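Local coordinates for putative nisin-resistance protein (Streptococcus agalactiae 515, PDB 4Y68), which probably cleaves the lantibiotic nisin as a membrane-attached lipoprotein of peptidase family S41, and so confers resistance to it, at residues E33-V38 / K70-S75; S133-S138 / E202-S207; D179-Y184 / K192-K197; P217-T222 / S303-R308. All coordinates share one frame; numbering follows the deposited sequence.

Interaction 1: E33-V38 / K70-S75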
loop_
_atom_site.group_PDB
_atom_site.type_symbol
_atom_site.label_atom_id
_atom_site.label_comp_id
_atom_site.label_asym_id
_atom_site.label_seq_id
_atom_site.Cartn_x
_atom_site.Cartn_y
_atom_site.Cartn_z
ATOM N N GLU A 33 -11.021 22.404 -18.601
ATOM C CA GLU A 33 -9.627 22.845 -18.630
ATOM C C GLU A 33 -9.040 23.050 -17.233
ATOM O O GLU A 33 -7.966 22.527 -16.938
ATOM C CB GLU A 33 -9.464 24.135 -19.421
ATOM C CG GLU A 33 -8.015 24.628 -19.452
ATOM C CD GLU A 33 -7.814 25.883 -20.303
ATOM O OE1 GLU A 33 -8.819 26.422 -20.809
ATOM O OE2 GLU A 33 -6.652 26.340 -20.454
ATOM N N ARG A 34 -9.710 23.846 -16.408
ATOM C CA ARG A 34 -9.326 24.047 -14.999
ATOM C C ARG A 34 -9.072 22.713 -14.294
ATOM O O ARG A 34 -8.054 22.523 -13.639
ATOM C CB ARG A 34 -10.437 24.798 -14.238
ATOM C CG ARG A 34 -10.012 25.995 -13.389
ATOM C CD ARG A 34 -9.308 25.612 -12.121
ATOM N NE ARG A 34 -7.858 25.690 -12.285
ATOM C CZ ARG A 34 -6.971 25.776 -11.286
ATOM N NH1 ARG A 34 -7.365 25.808 -10.016
ATOM N NH2 ARG A 34 -5.670 25.836 -11.564
ATOM N N TYR A 35 -10.039 21.807 -14.428
ATOM C CA TYR A 35 -9.991 20.505 -13.788
ATOM C C TYR A 35 -8.690 19.801 -14.164
ATOM O O TYR A 35 -8.026 19.221 -13.308
ATOM C CB TYR A 35 -11.225 19.700 -14.187
ATOM C CG TYR A 35 -11.362 18.299 -13.627
ATOM C CD1 TYR A 35 -12.267 18.023 -12.605
ATOM C CD2 TYR A 35 -10.630 17.238 -14.155
ATOM C CE1 TYR A 35 -12.416 16.734 -12.101
ATOM C CE2 TYR A 35 -10.762 15.948 -13.657
ATOM C CZ TYR A 35 -11.664 15.699 -12.629
ATOM O OH TYR A 35 -11.830 14.412 -12.146
ATOM N N GLY A 36 -8.302 19.905 -15.436
ATOM C CA GLY A 36 -7.061 19.311 -15.892
ATOM C C GLY A 36 -5.836 20.015 -15.339
ATOM O O GLY A 36 -4.829 19.375 -15.028
ATOM N N ARG A 37 -5.915 21.335 -15.209
ATOM C CA ARG A 37 -4.772 22.109 -14.745
ATOM C C ARG A 37 -4.523 21.898 -13.239
ATOM O O ARG A 37 -3.376 21.926 -12.777
ATOM C CB ARG A 37 -4.958 23.588 -15.069
ATOM C CG ARG A 37 -4.805 23.892 -16.548
ATOM C CD ARG A 37 -5.042 25.358 -16.843
ATOM N NE ARG A 37 -3.941 26.203 -16.397
ATOM C CZ ARG A 37 -2.886 26.506 -17.150
ATOM N NH1 ARG A 37 -2.784 26.020 -18.384
ATOM N NH2 ARG A 37 -1.928 27.293 -16.669
ATOM N N VAL A 38 -5.596 21.652 -12.498
ATOM C CA VAL A 38 -5.504 21.315 -11.081
ATOM C C VAL A 38 -4.678 20.051 -10.887
ATOM O O VAL A 38 -3.870 19.969 -9.974
ATOM C CB VAL A 38 -6.908 21.106 -10.445
ATOM C CG1 VAL A 38 -6.797 20.253 -9.175
ATOM C CG2 VAL A 38 -7.553 22.446 -10.159
ATOM N N LYS A 70 -13.579 19.063 -23.389
ATOM C CA LYS A 70 -15.024 19.250 -23.239
ATOM C C LYS A 70 -15.638 18.494 -22.047
ATOM O O LYS A 70 -16.840 18.610 -21.784
ATOM C CB LYS A 70 -15.744 18.811 -24.517
ATOM C CG LYS A 70 -15.364 19.595 -25.752
ATOM C CD LYS A 70 -15.944 20.996 -25.699
ATOM C CE LYS A 70 -15.870 21.674 -27.060
ATOM N NZ LYS A 70 -14.471 22.001 -27.471
ATOM N N SER A 71 -14.839 17.696 -21.341
ATOM C CA SER A 71 -15.337 17.076 -20.118
ATOM C C SER A 71 -14.188 16.728 -19.193
ATOM O O SER A 71 -13.017 16.764 -19.605
ATOM C CB SER A 71 -16.158 15.833 -20.441
ATOM O OG SER A 71 -15.309 14.752 -20.745
ATOM N N TYR A 72 -14.523 16.409 -17.944
ATOM C CA TYR A 72 -13.550 15.970 -16.949
ATOM C C TYR A 72 -12.900 14.669 -17.364
ATOM O O TYR A 72 -11.685 14.512 -17.245
ATOM C CB TYR A 72 -14.196 15.786 -15.568
ATOM C CG TYR A 72 -14.670 17.061 -14.907
ATOM C CD1 TYR A 72 -14.274 18.299 -15.376
ATOM C CD2 TYR A 72 -15.515 17.019 -13.797
ATOM C CE1 TYR A 72 -14.702 19.462 -14.766
ATOM C CE2 TYR A 72 -15.950 18.176 -13.183
ATOM C CZ TYR A 72 -15.542 19.396 -13.673
ATOM O OH TYR A 72 -15.965 20.548 -13.070
ATOM N N GLN A 73 -13.715 13.732 -17.826
ATOM C CA GLN A 73 -13.219 12.449 -18.333
ATOM C C GLN A 73 -12.164 12.668 -19.423
ATOM O O GLN A 73 -11.137 11.997 -19.445
ATOM C CB GLN A 73 -14.380 11.606 -18.886
ATOM C CG GLN A 73 -13.983 10.258 -19.489
ATOM C CD GLN A 73 -13.115 9.421 -18.547
ATOM O OE1 GLN A 73 -11.912 9.259 -18.782
ATOM N NE2 GLN A 73 -13.719 8.871 -17.482
ATOM N N GLU A 74 -12.429 13.620 -20.315
ATOM C CA GLU A 74 -11.511 13.942 -21.399
ATOM C C GLU A 74 -10.244 14.545 -20.821
ATOM O O GLU A 74 -9.133 14.190 -21.219
ATOM C CB GLU A 74 -12.166 14.910 -22.411
ATOM C CG GLU A 74 -11.409 15.002 -23.731
ATOM C CD GLU A 74 -11.826 16.180 -24.646
ATOM O OE1 GLU A 74 -12.965 16.688 -24.568
ATOM O OE2 GLU A 74 -10.985 16.587 -25.474
ATOM N N SER A 75 -10.409 15.451 -19.862
ATOM C CA SER A 75 -9.255 16.027 -19.187
ATOM C C SER A 75 -8.371 14.984 -18.516
ATOM O O SER A 75 -7.147 15.108 -18.568
ATOM C CB SER A 75 -9.697 17.049 -18.154
ATOM O OG SER A 75 -10.119 18.232 -18.775
#
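An offset stack of Y35 and Y72 joins the first turns of helices 32-46 and 72-87 in the all-helical N-terminal part of the chain. The ring centroids lie 4.0 Å apart with the planes 13° from parallel. CD1 of Y35 sits over the centre of the Y72 ring, and Y72 presents CG, CD1 and its own CB to one face of Y35. CB of Y72 stands 3.8 Å from the centroid of the Y35 ring, almost on its normal, a CH-pi contact. The two side chains run at about a right angle: CG of Y35 is anti to its backbone nitrogen (chi1 180°), whereas CG of Y72 lies beside its own (chi1 -68°). Beside the stack the helices close up where G36, lacking a side chain, lets CB of S75 come within 4.1 Å of its CA. Residues beyond the two segments bind the polar ends: the hydroxyl of Y35 bonds to D264 and R76, that of Y72 to the carbonyl of P30, and S75 OG to S32 and S69. The hydroxyl bonds would restrain the rings from sliding over each other; what passes directly between the segments is dispersion and pi contact.

Interaction 2: S133-S138 / E202-S207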
loop_
_atom_site.group_PDB
_atom_site.type_symbol
_atom_site.label_atom_id
_atom_site.label_comp_id
_atom_site.label_asym_id
_atom_site.label_seq_id
_atom_site.Cartn_x
_atom_site.Cartn_y
_atom_site.Cartn_z
ATOM N N SER A 133 -15.804 -1.663 7.942
ATOM C CA SER A 133 -15.117 -2.644 7.116
ATOM C C SER A 133 -13.672 -2.846 7.544
ATOM O O SER A 133 -13.188 -3.983 7.600
ATOM C CB SER A 133 -15.136 -2.230 5.642
ATOM O OG SER A 133 -16.441 -1.992 5.174
ATOM N N ILE A 134 -12.965 -1.747 7.803
ATOM C CA ILE A 134 -11.536 -1.869 8.062
ATOM C C ILE A 134 -11.331 -2.435 9.444
ATOM O O ILE A 134 -10.340 -3.099 9.678
ATOM C CB ILE A 134 -10.758 -0.528 7.933
ATOM C CG1 ILE A 134 -11.165 0.447 9.030
ATOM C CG2 ILE A 134 -10.901 0.066 6.529
ATOM C CD1 ILE A 134 -10.338 1.742 9.041
ATOM N N SER A 135 -12.273 -2.189 10.353
ATOM C CA SER A 135 -12.206 -2.769 11.697
ATOM C C SER A 135 -12.568 -4.274 11.704
ATOM O O SER A 135 -12.032 -5.066 12.491
ATOM C CB SER A 135 -13.130 -2.003 12.647
ATOM O OG SER A 135 -12.811 -0.613 12.655
ATOM N N HIS A 136 -13.474 -4.668 10.820
ATOM C CA HIS A 136 -13.748 -6.082 10.640
ATOM C C HIS A 136 -12.510 -6.798 10.088
ATOM O O HIS A 136 -12.185 -7.893 10.523
ATOM C CB HIS A 136 -14.952 -6.294 9.722
ATOM C CG HIS A 136 -15.199 -7.729 9.392
ATOM N ND1 HIS A 136 -15.571 -8.152 8.135
ATOM C CD2 HIS A 136 -15.103 -8.845 10.153
ATOM C CE1 HIS A 136 -15.694 -9.470 8.135
ATOM N NE2 HIS A 136 -15.416 -9.913 9.347
ATOM N N TYR A 137 -11.798 -6.168 9.154
ATOM C CA TYR A 137 -10.597 -6.781 8.585
ATOM C C TYR A 137 -9.508 -6.925 9.646
ATOM O O TYR A 137 -9.002 -8.017 9.861
ATOM C CB TYR A 137 -10.089 -5.959 7.395
ATOM C CG TYR A 137 -8.857 -6.502 6.650
ATOM C CD1 TYR A 137 -7.593 -6.528 7.247
ATOM C CD2 TYR A 137 -8.958 -6.912 5.323
ATOM C CE1 TYR A 137 -6.469 -6.994 6.538
ATOM C CE2 TYR A 137 -7.847 -7.367 4.599
ATOM C CZ TYR A 137 -6.615 -7.404 5.211
ATOM O OH TYR A 137 -5.541 -7.857 4.500
ATOM N N SER A 138 -9.160 -5.829 10.319
ATOM C CA SER A 138 -8.123 -5.879 11.348
ATOM C C SER A 138 -8.549 -6.739 12.538
ATOM O O SER A 138 -7.729 -7.468 13.094
ATOM C CB SER A 138 -7.741 -4.470 11.818
ATOM O OG SER A 138 -8.854 -3.739 12.346
ATOM N N GLU A 202 -6.461 3.511 17.135
ATOM C CA GLU A 202 -7.637 3.931 17.897
ATOM C C GLU A 202 -8.912 3.721 17.065
ATOM O O GLU A 202 -9.878 3.141 17.540
ATOM C CB GLU A 202 -7.503 5.398 18.342
ATOM C CG GLU A 202 -6.486 5.648 19.493
ATOM C CD GLU A 202 -5.014 5.615 19.036
ATOM O OE1 GLU A 202 -4.749 5.696 17.814
ATOM O OE2 GLU A 202 -4.116 5.496 19.903
ATOM N N ALA A 203 -8.892 4.173 15.816
ATOM C CA ALA A 203 -9.984 3.940 14.881
ATOM C C ALA A 203 -10.404 2.460 14.729
ATOM O O ALA A 203 -11.569 2.175 14.501
ATOM C CB ALA A 203 -9.614 4.486 13.536
ATOM N N LEU A 204 -9.459 1.531 14.831
ATOM C CA LEU A 204 -9.759 0.113 14.708
ATOM C C LEU A 204 -10.188 -0.486 16.054
ATOM O O LEU A 204 -10.430 -1.690 16.156
ATOM C CB LEU A 204 -8.541 -0.638 14.183
ATOM C CG LEU A 204 -7.813 -0.013 12.987
ATOM C CD1 LEU A 204 -6.575 -0.820 12.599
ATOM C CD2 LEU A 204 -8.754 0.120 11.808
ATOM N N LYS A 205 -10.254 0.369 17.075
ATOM C CA LYS A 205 -10.436 -0.039 18.475
ATOM C C LYS A 205 -9.493 -1.169 18.848
ATOM O O LYS A 205 -9.906 -2.162 19.432
ATOM C CB LYS A 205 -11.889 -0.456 18.759
ATOM C CG LYS A 205 -12.944 0.496 18.169
ATOM C CD LYS A 205 -14.260 0.430 18.946
ATOM C CE LYS A 205 -15.374 1.193 18.240
ATOM N NZ LYS A 205 -16.709 1.004 18.905
ATOM N N ILE A 206 -8.228 -1.013 18.483
ATOM C CA ILE A 206 -7.178 -1.933 18.887
ATOM C C ILE A 206 -6.242 -1.198 19.841
ATOM O O ILE A 206 -5.929 -0.032 19.632
ATOM C CB ILE A 206 -6.386 -2.459 17.685
ATOM C CG1 ILE A 206 -7.257 -3.360 16.812
ATOM C CG2 ILE A 206 -5.145 -3.208 18.151
ATOM C CD1 ILE A 206 -6.490 -4.039 15.700
ATOM N N SER A 207 -5.801 -1.878 20.890
ATOM C CA SER A 207 -5.053 -1.211 21.943
ATOM C C SER A 207 -3.563 -1.286 21.732
ATOM O O SER A 207 -3.000 -2.358 21.440
ATOM C CB SER A 207 -5.382 -1.810 23.312
ATOM O OG SER A 207 -4.472 -1.308 24.282
HETATM O O HOH W 1 -10.286 -4.025 14.890
HETATM O O HOH W 2 -13.893 0.489 15.064
#
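L204 packs on S138, S135 and I134 of helix 131-147, the helix of a beta-alpha-beta crossover between the parallel neighbouring strands 118-122 and 152-156; the loop between strands 191-195 and 218-222 passes over it here. CB of L204 lies 3.6 Å from OG of S138, and CG is 3.9 Å from the same oxygen. The two methyls then part: CD1 stays against CB and OG of S138, while CD2 reaches CD1 of I134 at 3.6 Å and also touches its CG1. The leucine and isoleucine chains cross nearly at right angles, and I166 of helix 165-171 also touches L204. Two residues along the loop, CD1 of I206 rests on the same S138, at its CB. The polar side of the contact is carried by water. One molecule donates to the carbonyl oxygens of S135 and L204 and accepts from OG of S138, so three bonds hold it between helix and loop. OG of S135, which also bonds to the carbonyl of K131, takes part in a second bridge, and NZ of K131 bonds to the carbonyl of A203. In that bridge a single water donates both to OG of S135 and to O of A203, each at 2.9 Å.

Interaction 3: D179-Y184 / K192-K197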
loop_
_atom_site.group_PDB
_atom_site.type_symbol
_atom_site.label_atom_id
_atom_site.label_comp_id
_atom_site.label_asym_id
_atom_site.label_seq_id
_atom_site.Cartn_x
_atom_site.Cartn_y
_atom_site.Cartn_z
ATOM N N ASP A 179 7.576 0.756 16.828
ATOM C CA ASP A 179 8.764 1.504 16.421
ATOM C C ASP A 179 8.661 1.779 14.921
ATOM O O ASP A 179 7.612 1.578 14.312
ATOM C CB ASP A 179 10.042 0.692 16.726
ATOM C CG ASP A 179 11.291 1.562 16.924
ATOM O OD1 ASP A 179 11.417 2.641 16.306
ATOM O OD2 ASP A 179 12.160 1.153 17.721
ATOM N N THR A 180 9.775 2.173 14.330
ATOM C CA THR A 180 9.855 2.441 12.913
ATOM C C THR A 180 9.431 1.228 12.084
ATOM O O THR A 180 9.863 0.120 12.329
ATOM C CB THR A 180 11.281 2.867 12.537
ATOM O OG1 THR A 180 11.514 4.206 13.003
ATOM C CG2 THR A 180 11.478 2.805 11.042
ATOM N N LEU A 181 8.549 1.452 11.123
ATOM C CA LEU A 181 8.146 0.403 10.195
ATOM C C LEU A 181 8.922 0.493 8.878
ATOM O O LEU A 181 9.488 -0.504 8.427
ATOM C CB LEU A 181 6.640 0.477 9.950
ATOM C CG LEU A 181 5.740 -0.334 10.890
ATOM C CD1 LEU A 181 6.441 -0.840 12.140
ATOM C CD2 LEU A 181 4.488 0.439 11.239
ATOM N N PHE A 182 8.918 1.669 8.251
ATOM C CA PHE A 182 9.793 1.958 7.111
ATOM C C PHE A 182 9.982 3.479 7.035
ATOM O O PHE A 182 9.305 4.210 7.743
ATOM C CB PHE A 182 9.229 1.389 5.785
ATOM C CG PHE A 182 7.846 1.885 5.449
ATOM C CD1 PHE A 182 6.723 1.206 5.890
ATOM C CD2 PHE A 182 7.670 3.037 4.713
ATOM C CE1 PHE A 182 5.449 1.669 5.595
ATOM C CE2 PHE A 182 6.395 3.497 4.410
ATOM C CZ PHE A 182 5.289 2.822 4.850
ATOM N N HIS A 183 10.916 3.945 6.202
ATOM C CA HIS A 183 11.097 5.395 5.951
ATOM C C HIS A 183 10.678 5.792 4.537
ATOM O O HIS A 183 10.585 4.955 3.642
ATOM C CB HIS A 183 12.555 5.813 6.142
ATOM C CG HIS A 183 13.187 5.261 7.374
ATOM N ND1 HIS A 183 13.062 5.860 8.608
ATOM C CD2 HIS A 183 13.972 4.176 7.559
ATOM C CE1 HIS A 183 13.736 5.162 9.503
ATOM N NE2 HIS A 183 14.298 4.134 8.892
ATOM N N TYR A 184 10.450 7.079 4.317
ATOM C CA TYR A 184 10.219 7.534 2.959
ATOM C C TYR A 184 10.691 8.982 2.811
ATOM O O TYR A 184 10.605 9.782 3.745
ATOM C CB TYR A 184 8.737 7.361 2.565
ATOM C CG TYR A 184 7.759 8.163 3.383
ATOM C CD1 TYR A 184 7.475 7.822 4.708
ATOM C CD2 TYR A 184 7.104 9.257 2.833
ATOM C CE1 TYR A 184 6.562 8.569 5.468
ATOM C CE2 TYR A 184 6.203 10.005 3.572
ATOM C CZ TYR A 184 5.937 9.663 4.889
ATOM O OH TYR A 184 5.037 10.410 5.607
ATOM N N LYS A 192 10.921 11.100 6.121
ATOM C CA LYS A 192 9.950 10.830 7.175
ATOM C C LYS A 192 9.904 9.342 7.504
ATOM O O LYS A 192 10.577 8.506 6.879
ATOM C CB LYS A 192 8.565 11.335 6.771
ATOM C CG LYS A 192 8.474 12.852 6.647
ATOM C CD LYS A 192 7.058 13.289 6.243
ATOM C CE LYS A 192 6.867 14.814 6.364
ATOM N NZ LYS A 192 5.417 15.237 6.276
ATOM N N THR A 193 9.112 9.008 8.504
ATOM C CA THR A 193 9.109 7.647 9.008
ATOM C C THR A 193 7.676 7.223 9.246
ATOM O O THR A 193 6.908 7.991 9.781
ATOM C CB THR A 193 9.935 7.535 10.307
ATOM O OG1 THR A 193 11.331 7.623 9.992
ATOM C CG2 THR A 193 9.677 6.204 10.998
ATOM N N ILE A 194 7.299 6.025 8.805
ATOM C CA ILE A 194 6.036 5.443 9.255
ATOM C C ILE A 194 6.320 4.516 10.456
ATOM O O ILE A 194 7.046 3.534 10.328
ATOM C CB ILE A 194 5.328 4.666 8.139
ATOM C CG1 ILE A 194 4.969 5.593 6.971
ATOM C CG2 ILE A 194 4.104 3.927 8.687
ATOM C CD1 ILE A 194 4.075 6.783 7.355
ATOM N N THR A 195 5.799 4.877 11.625
ATOM C CA THR A 195 5.948 4.090 12.846
ATOM C C THR A 195 4.590 3.532 13.205
ATOM O O THR A 195 3.579 3.936 12.628
ATOM C CB THR A 195 6.458 4.921 14.077
ATOM O OG1 THR A 195 5.449 5.868 14.467
ATOM C CG2 THR A 195 7.726 5.667 13.755
ATOM N N MET A 196 4.559 2.640 14.183
ATOM C CA MET A 196 3.296 2.080 14.611
ATOM C C MET A 196 2.385 3.187 15.156
ATOM O O MET A 196 1.186 3.116 14.984
ATOM C CB MET A 196 3.530 0.964 15.639
ATOM C CG MET A 196 2.291 0.136 15.975
ATOM S SD MET A 196 1.414 -0.584 14.564
ATOM C CE MET A 196 2.525 -1.888 14.085
ATOM N N LYS A 197 2.949 4.238 15.749
ATOM C CA LYS A 197 2.152 5.411 16.182
ATOM C C LYS A 197 1.427 6.174 15.058
ATOM O O LYS A 197 0.300 6.628 15.227
ATOM C CB LYS A 197 3.042 6.397 16.934
ATOM C CG LYS A 197 3.760 5.791 18.108
ATOM C CD LYS A 197 5.116 6.469 18.353
ATOM C CE LYS A 197 5.019 7.729 19.231
ATOM N NZ LYS A 197 4.283 8.879 18.613
#
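F182 and I194 pair within the antiparallel beta hairpin of strands 180-185 and 191-195, whose register is shifted by a classic bulge: L181 and F182 both face I194. Backbone bonds set the frame. O of I194 accepts from N of L181 at 2.7 Å and only weakly from N of F182. I194 N returns a bond to O of F182. Y184 and K192 exchange a reciprocal pair, and beyond the bulge M196 N reaches O of D179. H183 also bonds to S276 of strand 267-276, placing the hairpin in the antiparallel sheet. Apolar and CH-pi contacts gather on the face that carries F182, Y184, K192 and I194. CB of I194 lies over the phenyl ring, 4.0 Å from its centroid, with CG1 at CZ, while CD1 touches CE1 of Y184. CB of K192 covers a face of the tyrosine, and its CD approaches the hydroxyl oxygen. Both aromatic CG atoms sit between backbone N and carbonyl carbon (chi1 57° and 63°), which swings the rings toward the partner strand. V256 of strand 256-261 touches both rings. On the other face ND1 of H183 and OG1 of T193, in the imidazole plane, hydrogen-bond at 2.8 Å.

Interaction 4: P217-T222 / S303-R308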
loop_
_atom_site.group_PDB
_atom_site.type_symbol
_atom_site.label_atom_id
_atom_site.label_comp_id
_atom_site.label_asym_id
_atom_site.label_seq_id
_atom_site.Cartn_x
_atom_site.Cartn_y
_atom_site.Cartn_z
ATOM N N PRO A 217 8.338 -17.734 15.420
ATOM C CA PRO A 217 8.839 -17.748 14.045
ATOM C C PRO A 217 7.725 -17.389 13.080
ATOM O O PRO A 217 6.606 -17.887 13.221
ATOM C CB PRO A 217 9.287 -19.191 13.836
ATOM C CG PRO A 217 9.530 -19.710 15.236
ATOM C CD PRO A 217 8.532 -19.016 16.108
ATOM N N ILE A 218 8.025 -16.526 12.121
ATOM C CA ILE A 218 7.039 -16.107 11.148
ATOM C C ILE A 218 7.591 -16.320 9.748
ATOM O O ILE A 218 8.679 -15.827 9.418
ATOM C CB ILE A 218 6.650 -14.635 11.329
ATOM C CG1 ILE A 218 5.859 -14.434 12.625
ATOM C CG2 ILE A 218 5.836 -14.140 10.126
ATOM C CD1 ILE A 218 5.689 -12.977 13.019
ATOM N N ALA A 219 6.845 -17.056 8.926
ATOM C CA ALA A 219 7.186 -17.171 7.517
ATOM C C ALA A 219 6.235 -16.313 6.681
ATOM O O ALA A 219 5.018 -16.385 6.834
ATOM C CB ALA A 219 7.141 -18.616 7.070
ATOM N N ILE A 220 6.793 -15.499 5.803
ATOM C CA ILE A 220 5.983 -14.632 4.964
ATOM C C ILE A 220 6.073 -15.031 3.503
ATOM O O ILE A 220 7.161 -15.154 2.964
ATOM C CB ILE A 220 6.410 -13.156 5.079
ATOM C CG1 ILE A 220 6.338 -12.678 6.523
ATOM C CG2 ILE A 220 5.505 -12.289 4.254
ATOM C CD1 ILE A 220 6.731 -11.254 6.666
ATOM N N ILE A 221 4.931 -15.196 2.850
ATOM C CA ILE A 221 4.936 -15.595 1.444
ATOM C C ILE A 221 4.503 -14.440 0.543
ATOM O O ILE A 221 3.540 -13.725 0.847
ATOM C CB ILE A 221 4.015 -16.823 1.206
ATOM C CG1 ILE A 221 4.466 -17.990 2.074
ATOM C CG2 ILE A 221 3.973 -17.209 -0.280
ATOM C CD1 ILE A 221 3.563 -19.233 1.973
ATOM N N THR A 222 5.237 -14.242 -0.547
ATOM C CA THR A 222 4.921 -13.223 -1.527
ATOM C C THR A 222 4.959 -13.847 -2.918
ATOM O O THR A 222 5.636 -14.851 -3.127
ATOM C CB THR A 222 5.920 -12.047 -1.459
ATOM O OG1 THR A 222 7.227 -12.493 -1.839
ATOM C CG2 THR A 222 5.993 -11.455 -0.049
ATOM N N SER A 303 8.498 -26.397 6.467
ATOM C CA SER A 303 9.714 -27.066 6.880
ATOM C C SER A 303 10.583 -26.105 7.671
ATOM O O SER A 303 11.085 -26.462 8.735
ATOM C CB SER A 303 10.483 -27.622 5.686
ATOM O OG SER A 303 11.167 -26.587 5.026
ATOM N N TRP A 304 10.743 -24.883 7.169
ATOM C CA TRP A 304 11.529 -23.890 7.894
ATOM C C TRP A 304 10.924 -23.681 9.270
ATOM O O TRP A 304 11.640 -23.676 10.266
ATOM C CB TRP A 304 11.610 -22.560 7.141
ATOM C CG TRP A 304 12.349 -21.532 7.923
ATOM C CD1 TRP A 304 13.697 -21.485 8.139
ATOM C CD2 TRP A 304 11.789 -20.410 8.631
ATOM N NE1 TRP A 304 14.014 -20.397 8.919
ATOM C CE2 TRP A 304 12.864 -19.721 9.239
ATOM C CE3 TRP A 304 10.486 -19.918 8.803
ATOM C CZ2 TRP A 304 12.681 -18.567 10.011
ATOM C CZ3 TRP A 304 10.302 -18.766 9.568
ATOM C CH2 TRP A 304 11.400 -18.108 10.168
ATOM N N LEU A 305 9.602 -23.564 9.332
ATOM C CA LEU A 305 8.934 -23.325 10.612
ATOM C C LEU A 305 9.177 -24.477 11.586
ATOM O O LEU A 305 9.360 -24.243 12.784
ATOM C CB LEU A 305 7.431 -23.109 10.419
ATOM C CG LEU A 305 6.991 -21.789 9.789
ATOM C CD1 LEU A 305 5.497 -21.810 9.545
ATOM C CD2 LEU A 305 7.364 -20.622 10.687
ATOM N N LYS A 306 9.182 -25.708 11.073
ATOM C CA LYS A 306 9.445 -26.884 11.914
ATOM C C LYS A 306 10.801 -26.779 12.596
ATOM O O LYS A 306 10.900 -26.913 13.811
ATOM C CB LYS A 306 9.379 -28.185 11.102
ATOM C CG LYS A 306 7.992 -28.529 10.572
ATOM C CD LYS A 306 8.001 -29.818 9.739
ATOM C CE LYS A 306 6.877 -29.826 8.679
ATOM N NZ LYS A 306 7.378 -29.700 7.259
ATOM N N SER A 307 11.836 -26.530 11.809
ATOM C CA SER A 307 13.194 -26.397 12.331
ATOM C C SER A 307 13.309 -25.367 13.446
ATOM O O SER A 307 14.113 -25.530 14.358
ATOM C CB SER A 307 14.165 -26.014 11.212
ATOM O OG SER A 307 14.263 -24.602 11.089
ATOM N N ARG A 308 12.520 -24.298 13.379
ATOM C CA ARG A 308 12.656 -23.229 14.364
ATOM C C ARG A 308 11.766 -23.479 15.582
ATOM O O ARG A 308 12.075 -23.036 16.685
ATOM C CB ARG A 308 12.360 -21.869 13.718
ATOM C CG ARG A 308 13.421 -21.425 12.684
ATOM C CD ARG A 308 14.559 -20.602 13.320
ATOM N NE ARG A 308 14.246 -19.173 13.338
ATOM C CZ ARG A 308 14.936 -18.228 12.692
ATOM N NH1 ARG A 308 16.018 -18.543 11.979
ATOM N NH2 ARG A 308 14.542 -16.958 12.766
#
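Between P217-T222 and S303-R308, strand 218-222 runs almost antiparallel to helix 303-308, at 168° between their directions, and the two axes come within 8.9 Å, a spacing filled by helix side chains that meet both side chains and backbone of the strand. The CA atoms approach most closely at P217 and L305, 6.5 Å apart. Further along, the strand moves beyond these helical residues, so the contact is made at its N-terminal end. P217 and A219 point toward the helix, while I218 between them turns away and packs on L155 and V243 of the neighbouring strands. CD2 of L305 occupies the middle: it meets CB of P217 at 4.0 Å and CB of A219 at 4.1 Å, and lies beside O of P217. W304 is swung out with CG anti to its backbone nitrogen (chi1 177°), which brings the six-membered ring against the backbone at I218 and A219. CZ3 of W304 lies 3.4 Å from O of I218, CE3 touches CB of A219, and the amide nitrogen of A219 lies at the indole edge. At the C-terminal end of the helix CB of R308 rests on CG of P217, 3.9 Å away. The arginine chain, bent at chi2 and chi3, puts CG over one indole face, toward the rim, while CZ2 of W304 points into the centre of one guanidinium face, 3.5 Å from its plane. Strand 218-222 is an inner, parallel strand of the mixed sheet, and the C-terminal helix 297-308 packs along this sheet, as helices do in alpha/beta folds.

How the interactions relate
Interaction 1 belongs to the N-terminal helices and stands apart: its centre is about 51 Å from that of interaction 4, on the opposite side of the chain's centre, and about 36 Å from that of interaction 3. Interactions 2 and 3 are close neighbours, with nearest atoms about 6 Å apart; the hairpin of interaction 3 falls between the two segments of interaction 2 in sequence, and helix 165-171 touches both, through L204 and through L181, F182 and M196. Strand 218-222 of interaction 4 follows strand 191-195, and the nearest atoms of interactions 3 and 4 are about 11 Å apart. One bound MES lies about 3 Å from the side chain of Y72 and another about 3 Å from that of A203, both probably from the crystallisation liquor.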